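Long-range contact in putative Nitroreductase (Anabaena variabilis ATCC 29413, PDB 3EO7), which binds flavin mononucleotide and, as a member of the nitroreductase family, probably works as an FMN-dependent oxidoreductase: residues Ala174-Ile185 and Asp267-Thr278. Residues are numbered along the deposited sequence; the frame is centred on the assembly and turned at random.
Sequences AWRYEDRAYRRI and DGELLKYFHHHT
The carboxylate of Asp179 grips two backbone amides, one in the loop before helix 270-276 and one in its first turn. Asp179 OD2 takes the N-H of Gly268 on its syn side, N to OD2 2.7 Å and nearly straight. Asp179 OD1 receives Leu271 N from well above the carboxylate plane (3.1 Å). The same Leu271 sends its side chain as a knob among Ala174, Ala181, Tyr182 and Ile185, with Leu271 CD1 resting on Ala181 CB at 3.6 Å. Tyr182, its CG anti to the backbone N (chi1 -153°), extends across Leu271 to a hydrogen bond between Tyr182 OH and His275 ND1 (2.7 Å), made at the rims of both rings. Tyr182 CD2 also meets the edge of the Phe274 ring at CD2 (3.5 Å), completing an aromatic cluster. Farther out, a water joins Asp179 OD2 to Asp267 OD1, and the hydroxyl of Tyr13 on helix 9-16 hydrogen-bonds Asp179 O. With an alanine at Asp179, the Gly268 and Leu271 amides would probably lose their acceptor and the helix start could shift. N-H groups at and just before the helix N-terminus probably stabilise this buried carboxylate, the nearby Asp267 charge being offset by its salt bridge to Arg16, and so tie helix 270-276 to the 3-10 turn 179-180.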
ATOM      1  N   ALA A 174      -9.098   2.106 -13.657  1.00 16.70           N
ATOM      2  CA  ALA A 174      -8.870   2.239 -15.114  1.00 15.96           C
ATOM      3  C   ALA A 174      -9.827   3.239 -15.770  1.00 15.86           C
ATOM      4  O   ALA A 174      -9.520   3.835 -16.808  1.00 16.21           O
ATOM      5  CB  ALA A 174      -8.926   0.849 -15.820  1.00 15.73           C
ATOM      6  N   TRP A 175     -11.011   3.372 -15.192  1.00 15.22           N
ATOM      7  CA  TRP A 175     -12.007   4.345 -15.655  1.00 15.12           C
ATOM      8  C   TRP A 175     -11.332   5.704 -15.774  1.00 17.74           C
ATOM      9  O   TRP A 175     -11.572   6.425 -16.739  1.00 17.11           O
ATOM     10  CB  TRP A 175     -13.216   4.355 -14.711  1.00 17.30           C
ATOM     11  CG  TRP A 175     -14.133   5.524 -14.964  1.00 18.79           C
ATOM     12  CD1 TRP A 175     -15.045   5.634 -15.941  1.00 18.44           C
ATOM     13  CD2 TRP A 175     -14.150   6.758 -14.246  1.00 18.06           C
ATOM     14  NE1 TRP A 175     -15.665   6.874 -15.884  1.00 19.58           N
ATOM     15  CE2 TRP A 175     -15.128   7.578 -14.841  1.00 20.45           C
ATOM     16  CE3 TRP A 175     -13.452   7.241 -13.145  1.00 20.33           C
ATOM     17  CZ2 TRP A 175     -15.424   8.843 -14.362  1.00 18.81           C
ATOM     18  CZ3 TRP A 175     -13.741   8.505 -12.669  1.00 23.94           C
ATOM     19  CH2 TRP A 175     -14.713   9.287 -13.266  1.00 21.47           C
ATOM     20  N   ARG A 176     -10.456   6.034 -14.822  1.00 17.44           N
ATOM     21  CA  ARG A 176      -9.719   7.282 -14.892  1.00 16.69           C
ATOM     22  C   ARG A 176      -8.333   7.180 -15.517  1.00 17.71           C
ATOM     23  O   ARG A 176      -7.972   7.998 -16.370  1.00 17.86           O
ATOM     24  CB  ARG A 176      -9.560   7.896 -13.503  1.00 18.64           C
ATOM     25  CG  ARG A 176      -8.699   9.181 -13.561  1.00 23.09           C
ATOM     26  CD  ARG A 176      -8.792   9.981 -12.319  1.00 27.92           C
ATOM     27  NE  ARG A 176      -7.792  11.057 -12.358  1.00 35.40           N
ATOM     28  CZ  ARG A 176      -7.712  12.046 -11.469  1.00 39.45           C
ATOM     29  NH1 ARG A 176      -8.605  12.157 -10.484  1.00 29.70           N
ATOM     30  NH2 ARG A 176      -6.732  12.947 -11.583  1.00 43.91           N
ATOM     31  N   TYR A 177      -7.555   6.190 -15.093  1.00 16.48           N
ATOM     32  CA  TYR A 177      -6.120   6.112 -15.441  1.00 17.25           C
ATOM     33  C   TYR A 177      -5.769   5.207 -16.617  1.00 16.73           C
ATOM     34  O   TYR A 177      -4.608   5.138 -17.040  1.00 17.29           O
ATOM     35  CB  TYR A 177      -5.333   5.677 -14.207  1.00 19.59           C
ATOM     36  CG  TYR A 177      -5.446   6.673 -13.057  1.00 18.36           C
ATOM     37  CD1 TYR A 177      -4.801   7.905 -13.115  1.00 21.42           C
ATOM     38  CD2 TYR A 177      -6.162   6.365 -11.911  1.00 17.89           C
ATOM     39  CE1 TYR A 177      -4.918   8.817 -12.082  1.00 24.97           C
ATOM     40  CE2 TYR A 177      -6.271   7.270 -10.886  1.00 20.29           C
ATOM     41  CZ  TYR A 177      -5.646   8.482 -10.967  1.00 23.01           C
ATOM     42  OH  TYR A 177      -5.785   9.350  -9.911  1.00 26.96           O
ATOM     43  N   GLU A 178      -6.776   4.551 -17.162  1.00 15.66           N
ATOM     44  CA  GLU A 178      -6.578   3.632 -18.272  1.00 17.69           C
ATOM     45  C   GLU A 178      -5.459   2.661 -17.909  1.00 18.28           C
ATOM     46  O   GLU A 178      -5.469   2.144 -16.786  1.00 15.89           O
ATOM     47  CB  GLU A 178      -6.348   4.416 -19.555  1.00 20.54           C
ATOM     48  CG  GLU A 178      -7.567   5.301 -19.903  1.00 24.34           C
ATOM     49  CD  GLU A 178      -7.440   6.025 -21.256  1.00 28.46           C
ATOM     50  OE1 GLU A 178      -6.539   6.853 -21.421  1.00 39.26           O
ATOM     51  OE2 GLU A 178      -8.278   5.765 -22.126  1.00 46.44           O
ATOM     52  N   ASP A 179      -4.509   2.390 -18.806  1.00 17.87           N
ATOM     53  CA  ASP A 179      -3.488   1.376 -18.497  1.00 17.91           C
ATOM     54  C   ASP A 179      -2.595   1.746 -17.309  1.00 17.84           C
ATOM     55  O   ASP A 179      -2.066   0.862 -16.637  1.00 16.50           O
ATOM     56  CB  ASP A 179      -2.634   1.062 -19.712  1.00 18.54           C
ATOM     57  CG  ASP A 179      -3.390   0.325 -20.801  1.00 20.12           C
ATOM     58  OD1 ASP A 179      -4.308  -0.479 -20.496  1.00 19.29           O
ATOM     59  OD2 ASP A 179      -3.041   0.596 -21.963  1.00 23.31           O
ATOM     60  N   ARG A 180      -2.446   3.052 -17.028  1.00 16.93           N
ATOM     61  CA  ARG A 180      -1.629   3.498 -15.880  1.00 17.42           C
ATOM     62  C   ARG A 180      -2.242   3.080 -14.555  1.00 14.65           C
ATOM     63  O   ARG A 180      -1.609   3.159 -13.516  1.00 15.34           O
ATOM     64  CB  ARG A 180      -1.482   5.019 -15.881  1.00 17.66           C
ATOM     65  CG  ARG A 180      -0.826   5.590 -17.122  1.00 18.60           C
ATOM     66  CD  ARG A 180      -0.388   7.020 -16.894  1.00 20.08           C
ATOM     67  NE  ARG A 180       0.452   7.530 -17.982  1.00 17.86           N
ATOM     68  CZ  ARG A 180       0.022   8.156 -19.065  1.00 24.34           C
ATOM     69  NH1 ARG A 180      -1.268   8.365 -19.277  1.00 24.04           N
ATOM     70  NH2 ARG A 180       0.901   8.588 -19.965  1.00 23.31           N
ATOM     71  N   ALA A 181      -3.528   2.695 -14.580  1.00 16.11           N
ATOM     72  CA  ALA A 181      -4.221   2.272 -13.378  1.00 16.56           C
ATOM     73  C   ALA A 181      -3.514   1.147 -12.619  1.00 17.59           C
ATOM     74  O   ALA A 181      -3.686   1.074 -11.415  1.00 15.40           O
ATOM     75  CB  ALA A 181      -5.683   1.851 -13.657  1.00 16.36           C
ATOM     76  N   TYR A 182      -2.783   0.258 -13.291  1.00 15.07           N
ATOM     77  CA  TYR A 182      -2.151  -0.840 -12.562  1.00 13.91           C
ATOM     78  C   TYR A 182      -1.168  -0.345 -11.499  1.00 13.83           C
ATOM     79  O   TYR A 182      -1.156  -0.894 -10.389  1.00 14.78           O
ATOM     80  CB  TYR A 182      -1.498  -1.860 -13.483  1.00 16.82           C
ATOM     81  CG  TYR A 182      -1.423  -3.238 -12.888  1.00 16.42           C
ATOM     82  CD1 TYR A 182      -2.588  -4.004 -12.707  1.00 15.96           C
ATOM     83  CD2 TYR A 182      -0.206  -3.822 -12.523  1.00 15.02           C
ATOM     84  CE1 TYR A 182      -2.528  -5.286 -12.177  1.00 17.00           C
ATOM     85  CE2 TYR A 182      -0.159  -5.129 -12.019  1.00 18.02           C
ATOM     86  CZ  TYR A 182      -1.301  -5.847 -11.853  1.00 16.66           C
ATOM     87  OH  TYR A 182      -1.221  -7.126 -11.361  1.00 16.55           O
ATOM     88  N   ARG A 183      -0.396   0.720 -11.791  1.00 14.78           N
ATOM     89  CA  ARG A 183       0.485   1.303 -10.783  1.00 14.57           C
ATOM     90  C   ARG A 183      -0.345   1.792  -9.597  1.00 14.82           C
ATOM     91  O   ARG A 183      -0.060   1.459  -8.447  1.00 14.29           O
ATOM     92  CB  ARG A 183       1.239   2.517 -11.346  1.00 13.66           C
ATOM     93  CG  ARG A 183       2.172   2.208 -12.487  1.00 16.37           C
ATOM     94  CD  ARG A 183       2.673   3.535 -12.989  1.00 20.04           C
ATOM     95  NE  ARG A 183       3.627   3.538 -14.082  1.00 15.54           N
ATOM     96  CZ  ARG A 183       4.692   4.346 -14.126  1.00 15.92           C
ATOM     97  NH1 ARG A 183       5.017   5.105 -13.082  1.00 17.82           N
ATOM     98  NH2 ARG A 183       5.470   4.360 -15.194  1.00 18.17           N
ATOM     99  N   ARG A 184      -1.386   2.575  -9.897  1.00 15.08           N
ATOM    100  CA  ARG A 184      -2.217   3.179  -8.854  1.00 14.92           C
ATOM    101  C   ARG A 184      -2.941   2.119  -8.006  1.00 16.06           C
ATOM    102  O   ARG A 184      -3.024   2.246  -6.781  1.00 15.17           O
ATOM    103  CB  ARG A 184      -3.245   4.178  -9.434  1.00 17.16           C
ATOM    104  CG  ARG A 184      -2.669   5.208 -10.395  1.00 20.16           C
ATOM    105  CD  ARG A 184      -1.612   6.108  -9.796  1.00 18.29           C
ATOM    106  NE  ARG A 184      -1.402   7.220 -10.722  1.00 20.16           N
ATOM    107  CZ  ARG A 184      -0.652   7.176 -11.818  1.00 20.33           C
ATOM    108  NH1 ARG A 184       0.133   6.147 -12.096  1.00 20.66           N
ATOM    109  NH2 ARG A 184      -0.639   8.225 -12.625  1.00 25.73           N
ATOM    110  N   ILE A 185      -3.458   1.082  -8.649  1.00 15.21           N
ATOM    111  CA  ILE A 185      -4.131   0.006  -7.950  1.00 15.31           C
ATOM    112  C   ILE A 185      -3.205  -0.640  -6.930  1.00 15.36           C
ATOM    113  O   ILE A 185      -3.583  -0.895  -5.784  1.00 16.44           O
ATOM    114  CB  ILE A 185      -4.586  -1.070  -8.967  1.00 14.19           C
ATOM    115  CG1 ILE A 185      -5.824  -0.588  -9.732  1.00 14.29           C
ATOM    116  CG2 ILE A 185      -4.926  -2.417  -8.263  1.00 16.62           C
ATOM    117  CD1 ILE A 185      -6.154  -1.418 -10.989  1.00 16.09           C
ATOM    118  N   ASP A 267      -2.937   0.119 -26.698  1.00 17.30           N
ATOM    119  CA  ASP A 267      -3.310   0.889 -25.545  1.00 18.33           C
ATOM    120  C   ASP A 267      -4.720   0.501 -25.162  1.00 15.85           C
ATOM    121  O   ASP A 267      -5.580   0.329 -26.032  1.00 18.36           O
ATOM    122  CB  ASP A 267      -3.314   2.394 -25.853  1.00 21.07           C
ATOM    123  CG  ASP A 267      -1.940   2.983 -26.006  1.00 25.75           C
ATOM    124  OD1 ASP A 267      -0.928   2.431 -25.545  1.00 22.74           O
ATOM    125  OD2 ASP A 267      -1.884   4.083 -26.582  1.00 26.17           O
ATOM    126  N   GLY A 268      -4.973   0.423 -23.858  1.00 16.66           N
ATOM    127  CA  GLY A 268      -6.295   0.058 -23.334  1.00 19.12           C
ATOM    128  C   GLY A 268      -6.405  -1.420 -23.025  1.00 17.41           C
ATOM    129  O   GLY A 268      -7.279  -1.828 -22.267  1.00 21.32           O
ATOM    130  N   GLU A 269      -5.524  -2.216 -23.633  1.00 15.57           N
ATOM    131  CA  GLU A 269      -5.528  -3.658 -23.428  1.00 16.59           C
ATOM    132  C   GLU A 269      -4.354  -4.119 -22.586  1.00 16.58           C
ATOM    133  O   GLU A 269      -4.264  -5.277 -22.200  1.00 15.41           O
ATOM    134  CB  GLU A 269      -5.470  -4.310 -24.807  1.00 14.42           C
ATOM    135  CG  GLU A 269      -6.675  -3.935 -25.716  1.00 15.01           C
ATOM    136  CD  GLU A 269      -6.606  -4.463 -27.114  1.00 17.83           C
ATOM    137  OE1 GLU A 269      -5.713  -5.242 -27.437  1.00 15.85           O
ATOM    138  OE2 GLU A 269      -7.471  -4.062 -27.947  1.00 16.71           O
ATOM    139  N   LEU A 270      -3.442  -3.195 -22.264  1.00 14.63           N
ATOM    140  CA  LEU A 270      -2.234  -3.546 -21.572  1.00 15.67           C
ATOM    141  C   LEU A 270      -2.393  -3.881 -20.098  1.00 16.17           C
ATOM    142  O   LEU A 270      -1.711  -4.787 -19.602  1.00 15.65           O
ATOM    143  CB  LEU A 270      -1.218  -2.414 -21.779  1.00 18.27           C
ATOM    144  CG  LEU A 270       0.159  -2.618 -21.165  1.00 20.60           C
ATOM    145  CD1 LEU A 270       0.884  -3.786 -21.766  1.00 19.65           C
ATOM    146  CD2 LEU A 270       0.947  -1.286 -21.333  1.00 19.73           C
ATOM    147  N   LEU A 271      -3.266  -3.173 -19.387  1.00 16.06           N
ATOM    148  CA  LEU A 271      -3.483  -3.445 -17.960  1.00 15.93           C
ATOM    149  C   LEU A 271      -3.918  -4.906 -17.730  1.00 15.28           C
ATOM    150  O   LEU A 271      -3.301  -5.616 -16.935  1.00 15.41           O
ATOM    151  CB  LEU A 271      -4.569  -2.521 -17.384  1.00 17.13           C
ATOM    152  CG  LEU A 271      -4.776  -2.643 -15.861  1.00 18.10           C
ATOM    153  CD1 LEU A 271      -5.281  -1.329 -15.276  1.00 18.42           C
ATOM    154  CD2 LEU A 271      -5.705  -3.792 -15.480  1.00 18.00           C
ATOM    155  N   LYS A 272      -4.953  -5.370 -18.427  1.00 16.13           N
ATOM    156  CA  LYS A 272      -5.424  -6.741 -18.192  1.00 15.80           C
ATOM    157  C   LYS A 272      -4.416  -7.767 -18.703  1.00 17.67           C
ATOM    158  O   LYS A 272      -4.197  -8.808 -18.053  1.00 16.00           O
ATOM    159  CB  LYS A 272      -6.830  -6.985 -18.740  1.00 15.56           C
ATOM    160  CG  LYS A 272      -7.876  -6.172 -17.987  1.00 15.96           C
ATOM    161  CD  LYS A 272      -9.308  -6.538 -18.394  1.00 17.84           C
ATOM    162  CE  LYS A 272     -10.334  -5.588 -17.792  1.00 18.70           C
ATOM    163  NZ  LYS A 272     -11.707  -6.007 -18.031  1.00 15.74           N
ATOM    164  N   TYR A 273      -3.814  -7.478 -19.859  1.00 15.83           N
ATOM    165  CA  TYR A 273      -2.751  -8.322 -20.355  1.00 16.74           C
ATOM    166  C   TYR A 273      -1.690  -8.472 -19.248  1.00 17.75           C
ATOM    167  O   TYR A 273      -1.287  -9.589 -18.881  1.00 14.87           O
ATOM    168  CB  TYR A 273      -2.133  -7.754 -21.637  1.00 16.06           C
ATOM    169  CG  TYR A 273      -1.037  -8.660 -22.177  1.00 13.58           C
ATOM    170  CD1 TYR A 273       0.275  -8.537 -21.735  1.00 15.90           C
ATOM    171  CD2 TYR A 273      -1.319  -9.631 -23.133  1.00 16.03           C
ATOM    172  CE1 TYR A 273       1.261  -9.377 -22.191  1.00 13.70           C
ATOM    173  CE2 TYR A 273      -0.327 -10.449 -23.611  1.00 13.16           C
ATOM    174  CZ  TYR A 273       0.976 -10.341 -23.105  1.00 16.52           C
ATOM    175  OH  TYR A 273       1.982 -11.157 -23.584  1.00 16.72           O
ATOM    176  N   PHE A 274      -1.257  -7.346 -18.681  1.00 14.17           N
ATOM    177  CA  PHE A 274      -0.192  -7.390 -17.686  1.00 14.42           C
ATOM    178  C   PHE A 274      -0.586  -8.185 -16.427  1.00 14.59           C
ATOM    179  O   PHE A 274       0.204  -9.023 -15.950  1.00 15.09           O
ATOM    180  CB  PHE A 274       0.261  -5.982 -17.347  1.00 17.48           C
ATOM    181  CG  PHE A 274       1.462  -5.929 -16.461  1.00 15.21           C
ATOM    182  CD1 PHE A 274       2.609  -6.641 -16.760  1.00 16.51           C
ATOM    183  CD2 PHE A 274       1.473  -5.093 -15.358  1.00 18.76           C
ATOM    184  CE1 PHE A 274       3.740  -6.568 -15.927  1.00 15.98           C
ATOM    185  CE2 PHE A 274       2.613  -4.993 -14.549  1.00 19.76           C
ATOM    186  CZ  PHE A 274       3.730  -5.757 -14.824  1.00 17.28           C
ATOM    187  N   HIS A 275      -1.804  -7.995 -15.961  1.00 15.75           N
ATOM    188  CA  HIS A 275      -2.252  -8.728 -14.778  1.00 16.46           C
ATOM    189  C   HIS A 275      -2.286 -10.232 -15.058  1.00 16.61           C
ATOM    190  O   HIS A 275      -1.838 -11.025 -14.243  1.00 15.56           O
ATOM    191  CB  HIS A 275      -3.622  -8.282 -14.280  1.00 16.45           C
ATOM    192  CG  HIS A 275      -4.007  -8.948 -13.008  1.00 17.05           C
ATOM    193  ND1 HIS A 275      -3.451  -8.595 -11.794  1.00 16.13           N
ATOM    194  CD2 HIS A 275      -4.803 -10.021 -12.768  1.00 18.89           C
ATOM    195  CE1 HIS A 275      -3.903  -9.421 -10.861  1.00 17.05           C
ATOM    196  NE2 HIS A 275      -4.749 -10.272 -11.421  1.00 14.96           N
ATOM    197  N   HIS A 276      -2.778 -10.621 -16.232  1.00 16.23           N
ATOM    198  CA  HIS A 276      -2.840 -12.028 -16.567  1.00 15.72           C
ATOM    199  C   HIS A 276      -1.511 -12.631 -16.993  1.00 16.52           C
ATOM    200  O   HIS A 276      -1.409 -13.847 -17.124  1.00 17.55           O
ATOM    201  CB  HIS A 276      -3.899 -12.276 -17.626  1.00 14.63           C
ATOM    202  CG  HIS A 276      -5.285 -12.192 -17.081  1.00 14.92           C
ATOM    203  ND1 HIS A 276      -6.086 -13.311 -16.915  1.00 17.82           N
ATOM    204  CD2 HIS A 276      -5.993 -11.141 -16.604  1.00 16.51           C
ATOM    205  CE1 HIS A 276      -7.246 -12.936 -16.399  1.00 16.26           C
ATOM    206  NE2 HIS A 276      -7.210 -11.629 -16.174  1.00 15.81           N
ATOM    207  N   HIS A 277      -0.496 -11.781 -17.171  1.00 15.15           N
ATOM    208  CA  HIS A 277       0.831 -12.243 -17.513  1.00 16.50           C
ATOM    209  C   HIS A 277       1.844 -12.021 -16.374  1.00 18.61           C
ATOM    210  O   HIS A 277       3.054 -11.950 -16.598  1.00 18.92           O
ATOM    211  CB  HIS A 277       1.291 -11.631 -18.824  1.00 16.51           C
ATOM    212  CG  HIS A 277       0.568 -12.175 -20.014  1.00 13.12           C
ATOM    213  ND1 HIS A 277      -0.744 -11.845 -20.290  1.00 15.99           N
ATOM    214  CD2 HIS A 277       0.958 -13.035 -20.984  1.00 16.46           C
ATOM    215  CE1 HIS A 277      -1.131 -12.481 -21.378  1.00 16.07           C
ATOM    216  NE2 HIS A 277      -0.116 -13.196 -21.834  1.00 12.88           N
ATOM    217  N   THR A 278       1.321 -11.871 -15.156  1.00 17.40           N
ATOM    218  CA  THR A 278       2.140 -11.815 -13.958  1.00 18.34           C
ATOM    219  C   THR A 278       1.636 -12.854 -12.964  1.00 16.25           C
ATOM    220  O   THR A 278       1.949 -12.812 -11.768  1.00 17.13           O
ATOM    221  CB  THR A 278       2.171 -10.434 -13.293  1.00 17.08           C
ATOM    222  OG1 THR A 278       0.852  -9.898 -13.160  1.00 17.50           O
ATOM    223  CG2 THR A 278       3.060  -9.469 -14.116  1.00 16.10           C
TER
HETATM  224  O   HOH W   1      -0.884   2.078 -22.610  1.00 27.51           O